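Hydrolase, alpha/beta hydrolase FOLD family (Staphylococcus aureus, PDB 2XMZ) probably catalyses formation of 2-succinyl-6-hydroxy-2,4-cyclohexadiene-1-carboxylate, a step of menaquinone biosynthesis, as the lyase MenH. Local coordinates at residues A[93-105]-A[192-206]. Residues are numbered along the deposited sequence; the frame is centred on the assembly and turned at random.
Sequences GGRVALYYAINGH and GTGQMPNLWPRLKEI
Helix 92-103, which leaves the presumed nucleophile elbow of this alpha/beta hydrolase (G93 belongs to both), is flanked from R95 to I102 by 192-206, the chain that leads from helix 181-191 back toward strand 210-215. R95 reaches across with its chain bent at chi3 (-71°), which brings the guanidinium over the turn at G192 and T193. There T193 OG1 lies over one face, 2.9 Å from R95 NE but too poorly angled to bond. M196 SD sits at the edge and accepts a weak, nearly straight bond from R95 NH1 (3.6 Å, 165°). The stronger partner of NH1 is the carbonyl oxygen of Y191, just before the segment. M196, extended, lays its CE against R95 CB. Further along, L199 presses CD1 onto the helix backbone, 3.6 Å from Y99 CA, and P197 CG meets the ring edge of Y99. As the helix after the nucleophile does in this fold, 92-103 packs on the central sheet, with L98 and A101 against strand 110-114; L98 CD2 touches both L203 CD2 and I206 CD1, each at 3.6 Å. I102 fits CG1 against I206 CG1 (3.7 Å) and CG2 against R202 CD, beside the salt bridge in which E205 OE1, by its syn lone pair, meets R202 NH2 in the guanidinium plane. A water donates to A101 O and E205 O, joining the two backbones.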
loop_
_atom_site.group_PDB
_atom_site.type_symbol
_atom_site.label_atom_id
_atom_site.label_comp_id
_atom_site.label_asym_id
_atom_site.label_seq_id
_atom_site.Cartn_x
_atom_site.Cartn_y
_atom_site.Cartn_z
ATOM N N GLY A 93 0.414 -0.971 2.320
ATOM C CA GLY A 93 0.515 0.474 2.175
ATOM C C GLY A 93 -0.818 1.209 2.141
ATOM O O GLY A 93 -0.880 2.401 2.481
ATOM N N GLY A 94 -1.880 0.516 1.725
ATOM C CA GLY A 94 -3.232 1.081 1.777
ATOM C C GLY A 94 -3.760 1.146 3.185
ATOM O O GLY A 94 -4.572 2.020 3.494
ATOM N N ARG A 95 -3.296 0.225 4.039
ATOM C CA ARG A 95 -3.678 0.250 5.459
ATOM C C ARG A 95 -3.042 1.459 6.118
ATOM O O ARG A 95 -3.677 2.174 6.883
ATOM C CB ARG A 95 -3.285 -1.043 6.186
ATOM C CG ARG A 95 -3.969 -2.306 5.595
ATOM C CD ARG A 95 -3.746 -3.559 6.445
ATOM N NE ARG A 95 -2.377 -4.112 6.429
ATOM C CZ ARG A 95 -1.478 -3.942 7.406
ATOM N NH1 ARG A 95 -1.787 -3.207 8.479
ATOM N NH2 ARG A 95 -0.276 -4.535 7.331
ATOM N N VAL A 96 -1.789 1.699 5.772
ATOM C CA VAL A 96 -1.111 2.908 6.178
ATOM C C VAL A 96 -1.808 4.159 5.592
ATOM O O VAL A 96 -2.003 5.138 6.314
ATOM C CB VAL A 96 0.391 2.856 5.822
ATOM C CG1 VAL A 96 1.075 4.194 6.110
ATOM C CG2 VAL A 96 1.057 1.733 6.595
ATOM N N ALA A 97 -2.218 4.118 4.329
ATOM C CA ALA A 97 -2.834 5.296 3.724
ATOM C C ALA A 97 -4.181 5.594 4.360
ATOM O O ALA A 97 -4.540 6.758 4.587
ATOM C CB ALA A 97 -2.966 5.144 2.194
ATOM N N LEU A 98 -4.942 4.551 4.685
ATOM C CA LEU A 98 -6.219 4.785 5.392
ATOM C C LEU A 98 -5.976 5.381 6.776
ATOM O O LEU A 98 -6.628 6.350 7.168
ATOM C CB LEU A 98 -6.994 3.463 5.532
ATOM C CG LEU A 98 -7.847 3.076 4.319
ATOM C CD1 LEU A 98 -8.289 1.615 4.434
ATOM C CD2 LEU A 98 -9.050 3.954 4.222
ATOM N N TYR A 99 -5.000 4.825 7.506
ATOM C CA TYR A 99 -4.675 5.332 8.832
ATOM C C TYR A 99 -4.263 6.781 8.723
ATOM O O TYR A 99 -4.671 7.636 9.548
ATOM C CB TYR A 99 -3.578 4.492 9.512
ATOM C CG TYR A 99 -3.381 4.872 10.962
ATOM C CD1 TYR A 99 -4.079 4.220 11.966
ATOM C CD2 TYR A 99 -2.519 5.906 11.323
ATOM C CE1 TYR A 99 -3.920 4.565 13.315
ATOM C CE2 TYR A 99 -2.353 6.274 12.682
ATOM C CZ TYR A 99 -3.063 5.596 13.661
ATOM O OH TYR A 99 -2.918 5.929 14.990
ATOM N N TYR A 100 -3.482 7.078 7.693
ATOM C CA TYR A 100 -2.987 8.411 7.522
ATOM C C TYR A 100 -4.090 9.384 7.126
ATOM O O TYR A 100 -4.097 10.507 7.607
ATOM C CB TYR A 100 -1.831 8.501 6.520
ATOM C CG TYR A 100 -1.106 9.809 6.683
ATOM C CD1 TYR A 100 -0.073 9.944 7.620
ATOM C CD2 TYR A 100 -1.487 10.942 5.946
ATOM C CE1 TYR A 100 0.578 11.164 7.783
ATOM C CE2 TYR A 100 -0.850 12.138 6.095
ATOM C CZ TYR A 100 0.183 12.248 7.030
ATOM O OH TYR A 100 0.811 13.453 7.182
ATOM N N ALA A 101 -5.005 8.955 6.259
ATOM C CA ALA A 101 -6.151 9.796 5.869
ATOM C C ALA A 101 -6.972 10.207 7.073
ATOM O O ALA A 101 -7.559 11.284 7.078
ATOM C CB ALA A 101 -7.054 9.082 4.836
ATOM N N ILE A 102 -7.035 9.322 8.075
ATOM C CA ILE A 102 -7.835 9.549 9.282
ATOM C C ILE A 102 -7.067 10.274 10.398
ATOM O O ILE A 102 -7.635 11.098 11.117
ATOM C CB ILE A 102 -8.352 8.188 9.824
ATOM C CG1 ILE A 102 -9.336 7.571 8.823
ATOM C CG2 ILE A 102 -8.994 8.328 11.213
ATOM C CD1 ILE A 102 -9.545 6.060 8.986
ATOM N N ASN A 103 -5.782 9.960 10.534
ATOM C CA ASN A 103 -5.004 10.381 11.691
ATOM C C ASN A 103 -3.802 11.228 11.362
ATOM O O ASN A 103 -3.190 11.786 12.273
ATOM C CB ASN A 103 -4.529 9.158 12.470
ATOM C CG ASN A 103 -5.677 8.389 13.078
ATOM O OD1 ASN A 103 -6.369 8.888 13.947
ATOM N ND2 ASN A 103 -5.881 7.171 12.617
ATOM N N GLY A 104 -3.462 11.331 10.073
ATOM C CA GLY A 104 -2.273 12.091 9.654
ATOM C C GLY A 104 -2.338 13.580 9.940
ATOM O O GLY A 104 -3.422 14.169 10.068
ATOM N N HIS A 105 -1.176 14.203 10.021
ATOM C CA HIS A 105 -1.111 15.575 10.468
ATOM C C HIS A 105 -0.954 16.561 9.317
ATOM O O HIS A 105 -1.150 17.768 9.486
ATOM C CB HIS A 105 -0.079 15.710 11.602
ATOM C CG HIS A 105 -0.426 14.867 12.803
ATOM N ND1 HIS A 105 0.189 13.658 13.073
ATOM C CD2 HIS A 105 -1.377 15.025 13.760
ATOM C CE1 HIS A 105 -0.338 13.130 14.165
ATOM N NE2 HIS A 105 -1.298 13.934 14.596
ATOM N N GLY A 192 1.375 -5.268 11.354
ATOM C CA GLY A 192 0.537 -6.259 10.720
ATOM C C GLY A 192 -0.918 -5.932 10.965
ATOM O O GLY A 192 -1.271 -5.174 11.904
ATOM N N THR A 193 -1.769 -6.515 10.134
ATOM C CA THR A 193 -3.199 -6.212 10.145
ATOM C C THR A 193 -3.825 -6.515 11.487
ATOM O O THR A 193 -4.743 -5.814 11.919
ATOM C CB THR A 193 -3.923 -6.930 9.008
ATOM O OG1 THR A 193 -3.342 -6.491 7.774
ATOM C CG2 THR A 193 -5.438 -6.586 9.014
ATOM N N GLY A 194 -3.284 -7.529 12.160
ATOM C CA GLY A 194 -3.756 -7.928 13.473
ATOM C C GLY A 194 -3.453 -6.886 14.533
ATOM O O GLY A 194 -4.133 -6.833 15.547
ATOM N N GLN A 195 -2.428 -6.067 14.303
ATOM C CA GLN A 195 -2.071 -4.980 15.224
ATOM C C GLN A 195 -2.816 -3.688 14.936
ATOM O O GLN A 195 -2.886 -2.803 15.804
ATOM C CB GLN A 195 -0.563 -4.666 15.173
ATOM C CG GLN A 195 0.351 -5.872 15.359
ATOM C CD GLN A 195 0.178 -6.567 16.685
ATOM O OE1 GLN A 195 0.371 -7.792 16.785
ATOM N NE2 GLN A 195 -0.208 -5.811 17.710
ATOM N N MET A 196 -3.337 -3.561 13.718
ATOM C CA MET A 196 -3.936 -2.313 13.277
ATOM C C MET A 196 -5.263 -2.077 13.980
ATOM O O MET A 196 -6.048 -3.018 14.131
ATOM C CB MET A 196 -4.176 -2.414 11.788
ATOM C CG MET A 196 -4.669 -1.172 11.115
ATOM S SD MET A 196 -4.945 -1.708 9.420
ATOM C CE MET A 196 -5.782 -0.257 8.819
ATOM N N PRO A 197 -5.528 -0.824 14.409
ATOM C CA PRO A 197 -6.866 -0.570 14.925
ATOM C C PRO A 197 -7.907 -0.778 13.833
ATOM O O PRO A 197 -7.618 -0.608 12.639
ATOM C CB PRO A 197 -6.821 0.910 15.324
ATOM C CG PRO A 197 -5.362 1.254 15.430
ATOM C CD PRO A 197 -4.730 0.414 14.355
ATOM N N ASN A 198 -9.100 -1.165 14.250
ATOM C CA ASN A 198 -10.244 -1.321 13.353
ATOM C C ASN A 198 -10.690 0.062 12.865
ATOM O O ASN A 198 -11.377 0.792 13.592
ATOM C CB ASN A 198 -11.390 -2.016 14.107
ATOM C CG ASN A 198 -12.721 -1.916 13.386
ATOM O OD1 ASN A 198 -12.770 -1.777 12.168
ATOM N ND2 ASN A 198 -13.810 -2.006 14.141
ATOM N N LEU A 199 -10.320 0.408 11.635
ATOM C CA LEU A 199 -10.623 1.750 11.088
ATOM C C LEU A 199 -11.981 1.824 10.387
ATOM O O LEU A 199 -12.361 2.876 9.842
ATOM C CB LEU A 199 -9.504 2.223 10.155
ATOM C CG LEU A 199 -8.110 2.396 10.767
ATOM C CD1 LEU A 199 -7.150 2.846 9.667
ATOM C CD2 LEU A 199 -8.114 3.400 11.908
ATOM N N TRP A 200 -12.711 0.709 10.406
ATOM C CA TRP A 200 -14.024 0.629 9.769
ATOM C C TRP A 200 -14.971 1.758 10.219
ATOM O O TRP A 200 -15.559 2.423 9.375
ATOM C CB TRP A 200 -14.650 -0.760 9.978
ATOM C CG TRP A 200 -14.062 -1.795 9.052
ATOM C CD1 TRP A 200 -13.096 -2.716 9.357
ATOM C CD2 TRP A 200 -14.379 -1.989 7.664
ATOM N NE1 TRP A 200 -12.813 -3.492 8.252
ATOM C CE2 TRP A 200 -13.580 -3.061 7.198
ATOM C CE3 TRP A 200 -15.254 -1.359 6.766
ATOM C CZ2 TRP A 200 -13.636 -3.519 5.873
ATOM C CZ3 TRP A 200 -15.305 -1.816 5.450
ATOM C CH2 TRP A 200 -14.514 -2.887 5.023
ATOM N N PRO A 201 -15.096 1.998 11.544
ATOM C CA PRO A 201 -15.997 3.068 12.007
ATOM C C PRO A 201 -15.485 4.510 11.795
ATOM O O PRO A 201 -16.242 5.452 11.981
ATOM C CB PRO A 201 -16.183 2.761 13.497
ATOM C CG PRO A 201 -14.979 2.004 13.889
ATOM C CD PRO A 201 -14.509 1.249 12.677
ATOM N N ARG A 202 -14.230 4.663 11.374
ATOM C CA ARG A 202 -13.637 5.981 11.104
ATOM C C ARG A 202 -13.566 6.295 9.604
ATOM O O ARG A 202 -13.135 7.366 9.228
ATOM C CB ARG A 202 -12.235 6.091 11.742
ATOM C CG ARG A 202 -12.225 6.182 13.294
ATOM C CD ARG A 202 -11.093 7.115 13.784
ATOM N NE ARG A 202 -10.876 7.077 15.232
ATOM C CZ ARG A 202 -11.531 7.821 16.128
ATOM N NH1 ARG A 202 -11.245 7.698 17.422
ATOM N NH2 ARG A 202 -12.475 8.690 15.745
ATOM N N LEU A 203 -13.975 5.354 8.744
ATOM C CA LEU A 203 -13.979 5.589 7.279
ATOM C C LEU A 203 -14.830 6.779 6.851
ATOM O O LEU A 203 -14.494 7.470 5.878
ATOM C CB LEU A 203 -14.457 4.345 6.511
ATOM C CG LEU A 203 -13.538 3.122 6.556
ATOM C CD1 LEU A 203 -14.109 2.024 5.661
ATOM C CD2 LEU A 203 -12.080 3.497 6.167
ATOM N N LYS A 204 -15.941 6.991 7.561
ATOM C CA LYS A 204 -16.822 8.115 7.300
ATOM C C LYS A 204 -16.159 9.467 7.576
ATOM O O LYS A 204 -16.633 10.485 7.104
ATOM C CB LYS A 204 -18.156 7.997 8.068
ATOM C CG LYS A 204 -18.042 7.986 9.575
ATOM C CD LYS A 204 -19.420 7.774 10.186
ATOM C CE LYS A 204 -19.344 7.006 11.470
ATOM N NZ LYS A 204 -18.592 7.756 12.507
ATOM N N GLU A 205 -15.045 9.462 8.303
ATOM C CA GLU A 205 -14.328 10.689 8.589
ATOM C C GLU A 205 -13.518 11.139 7.389
ATOM O O GLU A 205 -13.113 12.275 7.325
ATOM C CB GLU A 205 -13.384 10.495 9.771
ATOM C CG GLU A 205 -14.043 9.861 10.987
ATOM C CD GLU A 205 -13.148 9.943 12.201
ATOM O OE1 GLU A 205 -13.526 9.409 13.258
ATOM O OE2 GLU A 205 -12.050 10.526 12.084
ATOM N N ILE A 206 -13.273 10.245 6.442
ATOM C CA ILE A 206 -12.410 10.558 5.299
ATOM C C ILE A 206 -13.249 11.330 4.296
ATOM O O ILE A 206 -14.089 10.747 3.650
ATOM C CB ILE A 206 -11.849 9.246 4.645
ATOM C CG1 ILE A 206 -10.981 8.478 5.637
ATOM C CG2 ILE A 206 -11.042 9.557 3.356
ATOM C CD1 ILE A 206 -10.513 7.160 5.077
HETATM O O HOH W 1 -10.040 12.180 8.068
#